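Local structure of enolase from the environmental genome shotgun sequencing of the Sargasso Sea (2QGY) at residues 24-27 with 28-32; 81-84 with 85-89; 312-315 with 316-320; 332-335 with 336-340. The protein is of unknown function but belongs to the mandelate racemase/muconate lactonizing enzyme family of the enolase superfamily and binds a magnesium ion in its barrel domain. All blocks are in the same frame, centred on the assembly; numbering follows the deposited sequence. Where two conformers were deposited one is given.

Overall arrangement
All four contacts are local, made by residues a few places apart along one chain. Interactions 1 and 2 come first, in the N-terminal domain: a tight turn between strands 13-21 and 37-43, and the start of helix 82-93. Their centres lie about 38 Å apart, on opposite sides of the chain's centre. Interactions 3 and 4 follow in the barrel domain, on helices 309-320 and 334-338, with centres about 19 Å apart. Interactions 1 and 4 touch, their centres about 10 Å apart, so the N-terminal loop is joined directly to the barrel domain. Interaction 3 lies deepest, in the domain whose Asp200, Glu226 and Glu252 bind magnesium.

Interaction 1. Residues 24-27 with 28-32; sequences HLSD and DQWSN
Ser26 grips Ser31 twice, once by backbone and once by side chain. Its amide N gives a nearly straight bond to Ser31 O (2.8 Å, 169° at the hydrogen), while its hydroxyl OG accepts from Ser31 N at 2.9 Å. OG can do this from its place between the backbone N and the carbonyl carbon (chi1 70°), turned toward the returning arm of the loop. Leu25 and Asn32 form a single beta bridge; Leu25 CD2 lies 3.6 Å from Asn32 OD1, and Leu25 CD1 packs 3.8 Å from Gln29 CG. Asn32 ND2 and Ser31 OG bond to the two carboxylate oxygens of Asp145.

The reversal is tight. Gln29 N bonds to Ser26 O at 3.0 Å and Trp30 N to Asp27 O at 3.2 Å, each donor above the carbonyl plane. Turn 26-29 is close to type II and turn 27-30 close to type I', with Asp28 and Gln29 both at left-handed helical angles, which Asp28 suits better than most non-glycine residues. A water donates to both Asp27 O and Asp28 OD2, the latter also salt-bridged to Lys159.

Ser26 OG also hydrogen-bonds Asp332 OD2, and Asp27 OD2 receives Asn335 N, of helix 334-338. Trp30 NE1 bonds to Trp143 O. These overlapping beta turns lie in the loop after the first strand of the N-terminal domain, which in enolase superfamily relatives commonly closes over the active site.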
loop_
_atom_site.group_PDB
_atom_site.type_symbol
_atom_site.label_atom_id
_atom_site.label_comp_id
_atom_site.label_asym_id
_atom_site.label_seq_id
_atom_site.Cartn_x
_atom_site.Cartn_y
_atom_site.Cartn_z
ATOM N N HIS A 24 -2.121 -23.891 9.817
ATOM C CA HIS A 24 -2.645 -25.116 10.410
ATOM C C HIS A 24 -3.642 -25.723 9.425
ATOM O O HIS A 24 -4.007 -25.067 8.449
ATOM C CB HIS A 24 -3.244 -24.798 11.787
ATOM C CG HIS A 24 -2.209 -24.378 12.802
ATOM N ND1 HIS A 24 -1.324 -25.272 13.377
ATOM C CD2 HIS A 24 -1.921 -23.166 13.349
ATOM C CE1 HIS A 24 -0.541 -24.633 14.229
ATOM N NE2 HIS A 24 -0.881 -23.354 14.227
ATOM N N LEU A 25 -4.063 -26.962 9.628
ATOM C CA LEU A 25 -5.110 -27.512 8.763
ATOM C C LEU A 25 -6.430 -26.946 9.260
ATOM O O LEU A 25 -6.655 -26.867 10.464
ATOM C CB LEU A 25 -5.144 -29.042 8.798
ATOM C CG LEU A 25 -4.015 -29.727 8.047
ATOM C CD1 LEU A 25 -4.158 -31.237 8.237
ATOM C CD2 LEU A 25 -4.101 -29.371 6.559
ATOM N N SER A 26 -7.284 -26.521 8.325
ATOM C CA SER A 26 -8.574 -25.957 8.703
ATOM C C SER A 26 -9.544 -27.095 9.004
ATOM O O SER A 26 -9.171 -28.267 8.962
ATOM C CB SER A 26 -9.113 -25.037 7.597
ATOM O OG SER A 26 -9.492 -25.809 6.467
ATOM N N ASP A 27 -10.789 -26.762 9.343
ATOM C CA ASP A 27 -11.776 -27.806 9.707
ATOM C C ASP A 27 -11.918 -28.877 8.594
ATOM O O ASP A 27 -11.998 -28.553 7.390
ATOM C CB ASP A 27 -13.161 -27.205 10.044
ATOM C CG ASP A 27 -13.127 -26.055 11.068
ATOM O OD1 ASP A 27 -12.078 -25.816 11.753
ATOM O OD2 ASP A 27 -14.201 -25.369 11.187
ATOM N N ASP A 28 -11.962 -30.159 8.986
ATOM C CA ASP A 28 -12.089 -31.272 8.012
ATOM C C ASP A 28 -10.945 -31.304 6.992
ATOM O O ASP A 28 -11.077 -31.887 5.898
ATOM C CB ASP A 28 -13.467 -31.245 7.301
ATOM C CG ASP A 28 -14.622 -31.003 8.274
ATOM O OD1 ASP A 28 -14.756 -31.787 9.235
ATOM O OD2 ASP A 28 -15.396 -30.028 8.078
ATOM N N GLN A 29 -9.807 -30.696 7.360
ATOM C CA GLN A 29 -8.615 -30.694 6.515
ATOM C C GLN A 29 -8.939 -30.107 5.127
ATOM O O GLN A 29 -8.371 -30.506 4.105
ATOM C CB GLN A 29 -7.977 -32.103 6.435
ATOM C CG GLN A 29 -7.671 -32.708 7.829
ATOM C CD GLN A 29 -8.878 -33.345 8.477
ATOM O OE1 GLN A 29 -9.626 -34.069 7.824
ATOM N NE2 GLN A 29 -9.100 -33.052 9.745
ATOM N N TRP A 30 -9.867 -29.149 5.108
ATOM C CA TRP A 30 -10.351 -28.577 3.840
ATOM C C TRP A 30 -9.281 -27.697 3.166
ATOM O O TRP A 30 -9.114 -27.733 1.935
ATOM C CB TRP A 30 -11.660 -27.794 4.085
ATOM C CG TRP A 30 -12.042 -26.948 2.905
ATOM C CD1 TRP A 30 -12.011 -25.593 2.822
ATOM C CD2 TRP A 30 -12.455 -27.426 1.612
ATOM N NE1 TRP A 30 -12.421 -25.188 1.559
ATOM C CE2 TRP A 30 -12.681 -26.293 0.798
ATOM C CE3 TRP A 30 -12.650 -28.700 1.069
ATOM C CZ2 TRP A 30 -13.094 -26.393 -0.547
ATOM C CZ3 TRP A 30 -13.073 -28.804 -0.279
ATOM C CH2 TRP A 30 -13.292 -27.655 -1.056
ATOM N N SER A 31 -8.556 -26.942 3.989
ATOM C CA SER A 31 -7.518 -26.001 3.539
ATOM C C SER A 31 -6.406 -25.846 4.591
ATOM O O SER A 31 -6.498 -26.398 5.681
ATOM C CB SER A 31 -8.171 -24.630 3.309
ATOM O OG SER A 31 -7.323 -23.778 2.534
ATOM N N ASN A 32 -5.341 -25.113 4.267
ATOM C CA ASN A 32 -4.453 -24.592 5.315
ATOM C C ASN A 32 -5.067 -23.262 5.717
ATOM O O ASN A 32 -5.577 -22.518 4.863
ATOM C CB ASN A 32 -3.017 -24.377 4.814
ATOM C CG ASN A 32 -2.400 -25.642 4.207
ATOM O OD1 ASN A 32 -2.341 -26.684 4.848
ATOM N ND2 ASN A 32 -1.937 -25.538 2.955
HETATM O O HOH W 1 -14.617 -27.859 6.285
#

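Interaction 2. Residues 81-84 with 85-89; sequences SIKS and FYNKI
The contact of Ser81 with Phe85 is a helix start, closed by a capping box of Ser81 and Ser84, at the head of helix 82-93 in the N-terminal domain. Phe85 N bonds to Ser81 O at 2.8 Å, the first of the i to i+4 bonds. Ser81 is the N-cap, and its OG accepts from Ser84 N at 3.0 Å. In return Ser84 OG accepts from Ser81 N at 2.9 Å. Serine suits both places, being short enough to fold its hydroxyl back on the chain: Ser84 OG is tucked between its own backbone N and carbonyl carbon (chi1 67°), facing back toward the N-cap.

Beyond the box the helix is regular, with Tyr86 N on Ile82 O and Asn87 N on Lys83 O, the latter bond close to straight at 170°. On the exposed side, the aliphatic CG of Lys83 passes 3.8 Å from Asn87 ND2, a van der Waals contact. The buried side belongs to Ile82 and Phe85. Ile89 CG1 lies over one face of the Phe85 ring, near its rim, while helix 99-120 packs against the same ring through Ile108 and Leu112. Polar ends point to other helices: Tyr86 OH bonds to Asp284, and Lys88 NZ forms a salt bridge with Glu73.

Chemically, the box satisfies two amide N-H groups at the helix start, one of them in the first turn where no preceding helical carbonyl is available, and probably helps fix where the helix begins.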
loop_
_atom_site.group_PDB
_atom_site.type_symbol
_atom_site.label_atom_id
_atom_site.label_comp_id
_atom_site.label_asym_id
_atom_site.label_seq_id
_atom_site.Cartn_x
_atom_site.Cartn_y
_atom_site.Cartn_z
ATOM N N SER A 81 -7.303 8.768 22.425
ATOM C CA SER A 81 -8.626 8.287 22.077
ATOM C C SER A 81 -8.573 7.701 20.665
ATOM O O SER A 81 -7.558 7.829 19.982
ATOM C CB SER A 81 -9.631 9.435 22.119
ATOM O OG SER A 81 -9.381 10.373 21.070
ATOM N N ILE A 82 -9.659 7.053 20.250
ATOM C CA ILE A 82 -9.782 6.545 18.870
ATOM C C ILE A 82 -9.537 7.700 17.908
ATOM O O ILE A 82 -8.723 7.587 16.986
ATOM C CB ILE A 82 -11.153 5.919 18.604
ATOM C CG1 ILE A 82 -11.340 4.667 19.457
ATOM C CG2 ILE A 82 -11.307 5.512 17.100
ATOM C CD1 ILE A 82 -12.812 4.358 19.690
ATOM N N LYS A 83 -10.205 8.824 18.163
ATOM C CA LYS A 83 -10.049 10.035 17.342
ATOM C C LYS A 83 -8.630 10.581 17.327
ATOM O O LYS A 83 -8.110 10.878 16.253
ATOM C CB LYS A 83 -11.025 11.133 17.776
ATOM C CG LYS A 83 -10.961 12.386 16.902
ATOM C CD LYS A 83 -12.237 13.212 17.001
ATOM C CE LYS A 83 -12.018 14.642 16.483
ATOM N NZ LYS A 83 -13.177 15.528 16.797
ATOM N N SER A 84 -7.986 10.731 18.489
ATOM C CA SER A 84 -6.642 11.296 18.462
ATOM C C SER A 84 -5.661 10.296 17.834
ATOM O O SER A 84 -4.689 10.695 17.183
ATOM C CB SER A 84 -6.167 11.812 19.843
ATOM O OG SER A 84 -6.002 10.764 20.765
ATOM N N PHE A 85 -5.921 9.004 18.025
ATOM C CA PHE A 85 -5.145 7.971 17.327
ATOM C C PHE A 85 -5.274 8.175 15.802
ATOM O O PHE A 85 -4.277 8.254 15.089
ATOM C CB PHE A 85 -5.623 6.562 17.689
ATOM C CG PHE A 85 -5.034 5.487 16.798
ATOM C CD1 PHE A 85 -3.678 5.163 16.890
ATOM C CD2 PHE A 85 -5.814 4.829 15.858
ATOM C CE1 PHE A 85 -3.102 4.189 16.060
ATOM C CE2 PHE A 85 -5.232 3.843 15.031
ATOM C CZ PHE A 85 -3.891 3.534 15.138
ATOM N N TYR A 86 -6.505 8.287 15.340
ATOM C CA TYR A 86 -6.791 8.405 13.889
ATOM C C TYR A 86 -6.080 9.620 13.319
ATOM O O TYR A 86 -5.385 9.543 12.285
ATOM C CB TYR A 86 -8.294 8.546 13.666
ATOM C CG TYR A 86 -8.704 8.644 12.206
ATOM C CD1 TYR A 86 -9.053 7.497 11.481
ATOM C CD2 TYR A 86 -8.747 9.883 11.545
ATOM C CE1 TYR A 86 -9.431 7.578 10.146
ATOM C CE2 TYR A 86 -9.144 9.958 10.178
ATOM C CZ TYR A 86 -9.492 8.800 9.514
ATOM O OH TYR A 86 -9.894 8.839 8.182
ATOM N N ASN A 87 -6.208 10.742 14.031
ATOM C CA ASN A 87 -5.533 11.983 13.644
ATOM C C ASN A 87 -4.015 11.885 13.618
ATOM O O ASN A 87 -3.352 12.437 12.717
ATOM C CB ASN A 87 -6.009 13.160 14.533
ATOM C CG ASN A 87 -7.453 13.518 14.277
ATOM O OD1 ASN A 87 -8.002 13.210 13.210
ATOM N ND2 ASN A 87 -8.082 14.200 15.238
ATOM N N LYS A 88 -3.451 11.177 14.592
ATOM C CA LYS A 88 -2.013 10.987 14.654
ATOM C C LYS A 88 -1.530 10.135 13.475
ATOM O O LYS A 88 -0.509 10.436 12.870
ATOM C CB LYS A 88 -1.637 10.305 15.961
ATOM C CG LYS A 88 -0.175 9.877 16.080
ATOM C CD LYS A 88 0.741 11.063 16.336
ATOM C CE LYS A 88 2.147 10.581 16.663
ATOM N NZ LYS A 88 2.961 11.651 17.320
ATOM N N ILE A 89 -2.249 9.051 13.200
ATOM C CA ILE A 89 -1.960 8.227 12.016
ATOM C C ILE A 89 -1.963 9.076 10.735
ATOM O O ILE A 89 -1.037 8.980 9.926
ATOM C CB ILE A 89 -2.947 7.006 11.874
ATOM C CG1 ILE A 89 -2.678 5.970 12.962
ATOM C CG2 ILE A 89 -2.823 6.322 10.460
ATOM C CD1 ILE A 89 -1.196 5.497 13.053
#

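Interaction 3. Residues 312-315 with 316-320; sequences SAML and HVCSS
Four successive i to i+4 bonds run from His316 N, Val317 N, Cys318 N and Ser319 N to the carbonyls of residues 312 to 315; the Cys318 N to Met314 O bond is 2.8 Å long and the donor lies nearly along the C=O axis. This is helix 309-320 of the enolase-type beta/alpha barrel, and all its touching residues here are buried.

Apolar Met314, Leu315 and Val317 fill the interior, while the polar side chains find internal partners. Met314 CG meets Cys318 SG at 4.1 Å, both side chains also packing on Pro301, and the Met314 side chain is about 12 Å from the bound magnesium. Val317 brings CG2 to 3.4 Å from Ala313 O and packs against Leu282, Ile285 and Ile286 of helix 282-294. Leu315 packs on Val136 of strand 135-141 and on Ala352 and Ile354 of strand 351-354.

Among the polar groups, Ser312 OG, held anti to its backbone N (chi1 -176°), bonds to Leu360 O, and His316 ND1 bonds to Asn125 N. Near the end of the helix Ser319 OG donates to His316 O at 2.9 Å and is also bonded by Asn125 ND2. The imidazole of His316 turns its edge to Ser312: CD2 is 3.0 Å from Ser312 O, near the plane of the ring, and 3.4 Å from Ser312 OG.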
loop_
_atom_site.group_PDB
_atom_site.type_symbol
_atom_site.label_atom_id
_atom_site.label_comp_id
_atom_site.label_asym_id
_atom_site.label_seq_id
_atom_site.Cartn_x
_atom_site.Cartn_y
_atom_site.Cartn_z
ATOM N N SER A 312 -15.651 -10.689 14.794
ATOM C CA SER A 312 -16.474 -9.926 15.736
ATOM C C SER A 312 -16.587 -8.462 15.358
ATOM O O SER A 312 -17.674 -7.890 15.410
ATOM C CB SER A 312 -15.937 -10.050 17.159
ATOM O OG SER A 312 -16.821 -9.378 18.041
ATOM N N ALA A 313 -15.467 -7.843 14.978
ATOM C CA ALA A 313 -15.493 -6.446 14.510
ATOM C C ALA A 313 -16.422 -6.315 13.299
ATOM O O ALA A 313 -17.250 -5.382 13.221
ATOM C CB ALA A 313 -14.080 -6.002 14.143
ATOM N N MET A 314 -16.311 -7.257 12.371
ATOM C CA MET A 314 -17.126 -7.213 11.159
ATOM C C MET A 314 -18.612 -7.252 11.535
ATOM O O MET A 314 -19.416 -6.459 11.039
ATOM C CB MET A 314 -16.778 -8.403 10.241
ATOM C CG MET A 314 -17.647 -8.527 8.928
ATOM S SD MET A 314 -17.359 -9.980 7.944
ATOM C CE MET A 314 -17.789 -11.297 9.090
ATOM N N LEU A 315 -18.983 -8.205 12.375
ATOM C CA LEU A 315 -20.387 -8.348 12.763
ATOM C C LEU A 315 -20.904 -7.102 13.460
ATOM O O LEU A 315 -22.022 -6.618 13.161
ATOM C CB LEU A 315 -20.600 -9.610 13.621
ATOM C CG LEU A 315 -20.228 -10.939 12.968
ATOM C CD1 LEU A 315 -20.498 -12.078 13.937
ATOM C CD2 LEU A 315 -21.002 -11.142 11.633
ATOM N N HIS A 316 -20.104 -6.549 14.370
ATOM C CA HIS A 316 -20.518 -5.306 15.046
ATOM C C HIS A 316 -20.704 -4.155 14.032
ATOM O O HIS A 316 -21.695 -3.411 14.092
ATOM C CB HIS A 316 -19.517 -4.924 16.138
ATOM C CG HIS A 316 -19.683 -5.702 17.413
ATOM N ND1 HIS A 316 -20.659 -5.402 18.346
ATOM C CD2 HIS A 316 -18.998 -6.760 17.909
ATOM C CE1 HIS A 316 -20.555 -6.241 19.365
ATOM N NE2 HIS A 316 -19.573 -7.089 19.113
ATOM N N VAL A 317 -19.790 -4.021 13.072
ATOM C CA VAL A 317 -19.932 -2.974 12.068
ATOM C C VAL A 317 -21.189 -3.213 11.238
ATOM O O VAL A 317 -22.004 -2.297 11.075
ATOM C CB VAL A 317 -18.696 -2.850 11.138
ATOM C CG1 VAL A 317 -18.997 -1.947 9.883
ATOM C CG2 VAL A 317 -17.587 -2.244 11.903
ATOM N N CYS A 318 -21.356 -4.443 10.744
ATOM C CA CYS A 318 -22.497 -4.771 9.878
ATOM C C CYS A 318 -23.840 -4.534 10.557
ATOM O O CYS A 318 -24.798 -4.108 9.905
ATOM C CB CYS A 318 -22.441 -6.212 9.371
ATOM S SG CYS A 318 -21.145 -6.451 8.138
ATOM N N SER A 319 -23.897 -4.815 11.859
ATOM C CA SER A 319 -25.123 -4.616 12.639
ATOM C C SER A 319 -25.479 -3.143 12.851
ATOM O O SER A 319 -26.632 -2.829 13.194
ATOM C CB SER A 319 -25.041 -5.347 13.983
ATOM O OG SER A 319 -24.243 -4.636 14.902
ATOM N N SER A 320 -24.516 -2.268 12.556
ATOM C CA SER A 320 -24.635 -0.861 12.885
ATOM C C SER A 320 -24.844 0.028 11.660
ATOM O O SER A 320 -25.053 1.221 11.803
ATOM C CB SER A 320 -23.411 -0.391 13.670
ATOM O OG SER A 320 -22.344 -0.057 12.805
#

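Interaction 4. Residues 332-335 with 336-340; sequences DYIN and FSKKF
The rings of Phe336 and Tyr333, whose residues touch, turn to different partners. That of Phe336 meets the imidazole of His24 with planes about 30° apart; that of Tyr333 meets Phe330 with planes about 25° apart and stands steeply to Phe36. Ser337 O sits over the centre of one face of the Phe340 ring, 3.6 Å above its plane. Between the first two residues the touch is made by Phe336 CB, 3.8 Å from Tyr333 O.

Tyr333 O is held by two donors from Ser337: the backbone N at 3.0 Å and OG at 2.7 Å, arriving from opposite faces of the carbonyl plane. Serine fits because its hydroxyl, beside its own backbone N (chi1 -61°), reaches back one turn; OG also accepts from Met307 N. Lys338 N bonds to Ile334 O at 2.9 Å, but Lys339 N to Asn335 O is long and weak. On the exposed side the extended Lys338 chain runs alongside Asn335, CD 3.6 Å from Asn335 OD1, and crosses Ile334.

The short helix 334-338 follows strand 327-329 of the barrel. Tyr333 OH receives Trp304 NE1 and Lys34 N, Phe340 packs on Ile368 and Leu369 of helix 366-371, and the loop leading to helix 309-320 borders it through Met307.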
loop_
_atom_site.group_PDB
_atom_site.type_symbol
_atom_site.label_atom_id
_atom_site.label_comp_id
_atom_site.label_asym_id
_atom_site.label_seq_id
_atom_site.Cartn_x
_atom_site.Cartn_y
_atom_site.Cartn_z
ATOM N N ASP A 332 -14.724 -23.139 7.412
ATOM C CA ASP A 332 -13.619 -24.034 7.807
ATOM C C ASP A 332 -12.663 -23.412 8.821
ATOM O O ASP A 332 -11.834 -24.105 9.395
ATOM C CB ASP A 332 -12.864 -24.595 6.604
ATOM C CG ASP A 332 -12.342 -23.502 5.657
ATOM O OD1 ASP A 332 -13.143 -22.644 5.215
ATOM O OD2 ASP A 332 -11.140 -23.535 5.341
ATOM N N TYR A 333 -12.760 -22.103 9.014
ATOM C CA TYR A 333 -11.979 -21.402 10.029
ATOM C C TYR A 333 -12.699 -21.326 11.380
ATOM O O TYR A 333 -12.132 -20.839 12.393
ATOM C CB TYR A 333 -11.701 -19.975 9.546
ATOM C CG TYR A 333 -10.613 -19.844 8.474
ATOM C CD1 TYR A 333 -10.121 -20.957 7.770
ATOM C CD2 TYR A 333 -10.075 -18.589 8.170
ATOM C CE1 TYR A 333 -9.101 -20.811 6.786
ATOM C CE2 TYR A 333 -9.081 -18.438 7.202
ATOM C CZ TYR A 333 -8.593 -19.533 6.529
ATOM O OH TYR A 333 -7.588 -19.356 5.586
ATOM N N ILE A 334 -13.961 -21.767 11.421
ATOM C CA ILE A 334 -14.720 -21.613 12.663
ATOM C C ILE A 334 -14.177 -22.484 13.808
ATOM O O ILE A 334 -13.883 -21.970 14.880
ATOM C CB ILE A 334 -16.224 -21.859 12.473
ATOM C CG1 ILE A 334 -16.840 -20.804 11.519
ATOM C CG2 ILE A 334 -16.927 -21.870 13.826
ATOM C CD1 ILE A 334 -17.137 -19.435 12.172
ATOM N N ASN A 335 -14.051 -23.788 13.599
ATOM C CA ASN A 335 -13.592 -24.618 14.721
ATOM C C ASN A 335 -12.108 -24.426 14.989
ATOM O O ASN A 335 -11.666 -24.532 16.141
ATOM C CB ASN A 335 -13.912 -26.085 14.507
ATOM C CG ASN A 335 -15.404 -26.353 14.499
ATOM O OD1 ASN A 335 -16.174 -25.750 15.257
ATOM N ND2 ASN A 335 -15.820 -27.266 13.642
ATOM N N PHE A 336 -11.334 -24.098 13.950
ATOM C CA PHE A 336 -9.965 -23.699 14.204
ATOM C C PHE A 336 -9.908 -22.530 15.206
ATOM O O PHE A 336 -9.104 -22.527 16.144
ATOM C CB PHE A 336 -9.212 -23.285 12.943
ATOM C CG PHE A 336 -7.822 -22.839 13.245
ATOM C CD1 PHE A 336 -6.839 -23.786 13.534
ATOM C CD2 PHE A 336 -7.501 -21.483 13.315
ATOM C CE1 PHE A 336 -5.577 -23.400 13.855
ATOM C CE2 PHE A 336 -6.224 -21.083 13.645
ATOM C CZ PHE A 336 -5.252 -22.041 13.923
ATOM N N SER A 337 -10.715 -21.507 14.953
ATOM C CA SER A 337 -10.710 -20.304 15.779
ATOM C C SER A 337 -11.232 -20.647 17.176
ATOM O O SER A 337 -10.797 -20.070 18.184
ATOM C CB SER A 337 -11.564 -19.218 15.138
ATOM O OG SER A 337 -11.056 -18.857 13.861
ATOM N N LYS A 338 -12.178 -21.592 17.228
ATOM C CA LYS A 338 -12.711 -22.045 18.515
ATOM C C LYS A 338 -11.656 -22.688 19.419
ATOM O O LYS A 338 -11.840 -22.763 20.641
ATOM C CB LYS A 338 -13.876 -22.990 18.295
ATOM C CG LYS A 338 -15.150 -22.261 17.852
ATOM C CD LYS A 338 -16.313 -23.209 17.782
ATOM C CE LYS A 338 -17.608 -22.438 17.629
ATOM N NZ LYS A 338 -18.716 -23.395 17.323
ATOM N N LYS A 339 -10.565 -23.155 18.831
ATOM C CA LYS A 339 -9.461 -23.724 19.628
ATOM C C LYS A 339 -8.929 -22.735 20.657
ATOM O O LYS A 339 -8.540 -23.127 21.767
ATOM C CB LYS A 339 -8.310 -24.203 18.746
ATOM C CG LYS A 339 -8.597 -25.413 17.878
ATOM C CD LYS A 339 -7.396 -25.653 16.961
ATOM C CE LYS A 339 -7.604 -26.880 16.074
ATOM N NZ LYS A 339 -7.525 -28.126 16.868
ATOM N N PHE A 340 -8.887 -21.451 20.301
ATOM C CA PHE A 340 -8.309 -20.464 21.208
ATOM C C PHE A 340 -9.293 -19.359 21.622
ATOM O O PHE A 340 -8.975 -18.557 22.476
ATOM C CB PHE A 340 -7.023 -19.865 20.600
ATOM C CG PHE A 340 -7.271 -19.104 19.314
ATOM C CD1 PHE A 340 -7.629 -17.756 19.348
ATOM C CD2 PHE A 340 -7.163 -19.749 18.091
ATOM C CE1 PHE A 340 -7.864 -17.062 18.156
ATOM C CE2 PHE A 340 -7.389 -19.067 16.891
ATOM C CZ PHE A 340 -7.744 -17.718 16.935
#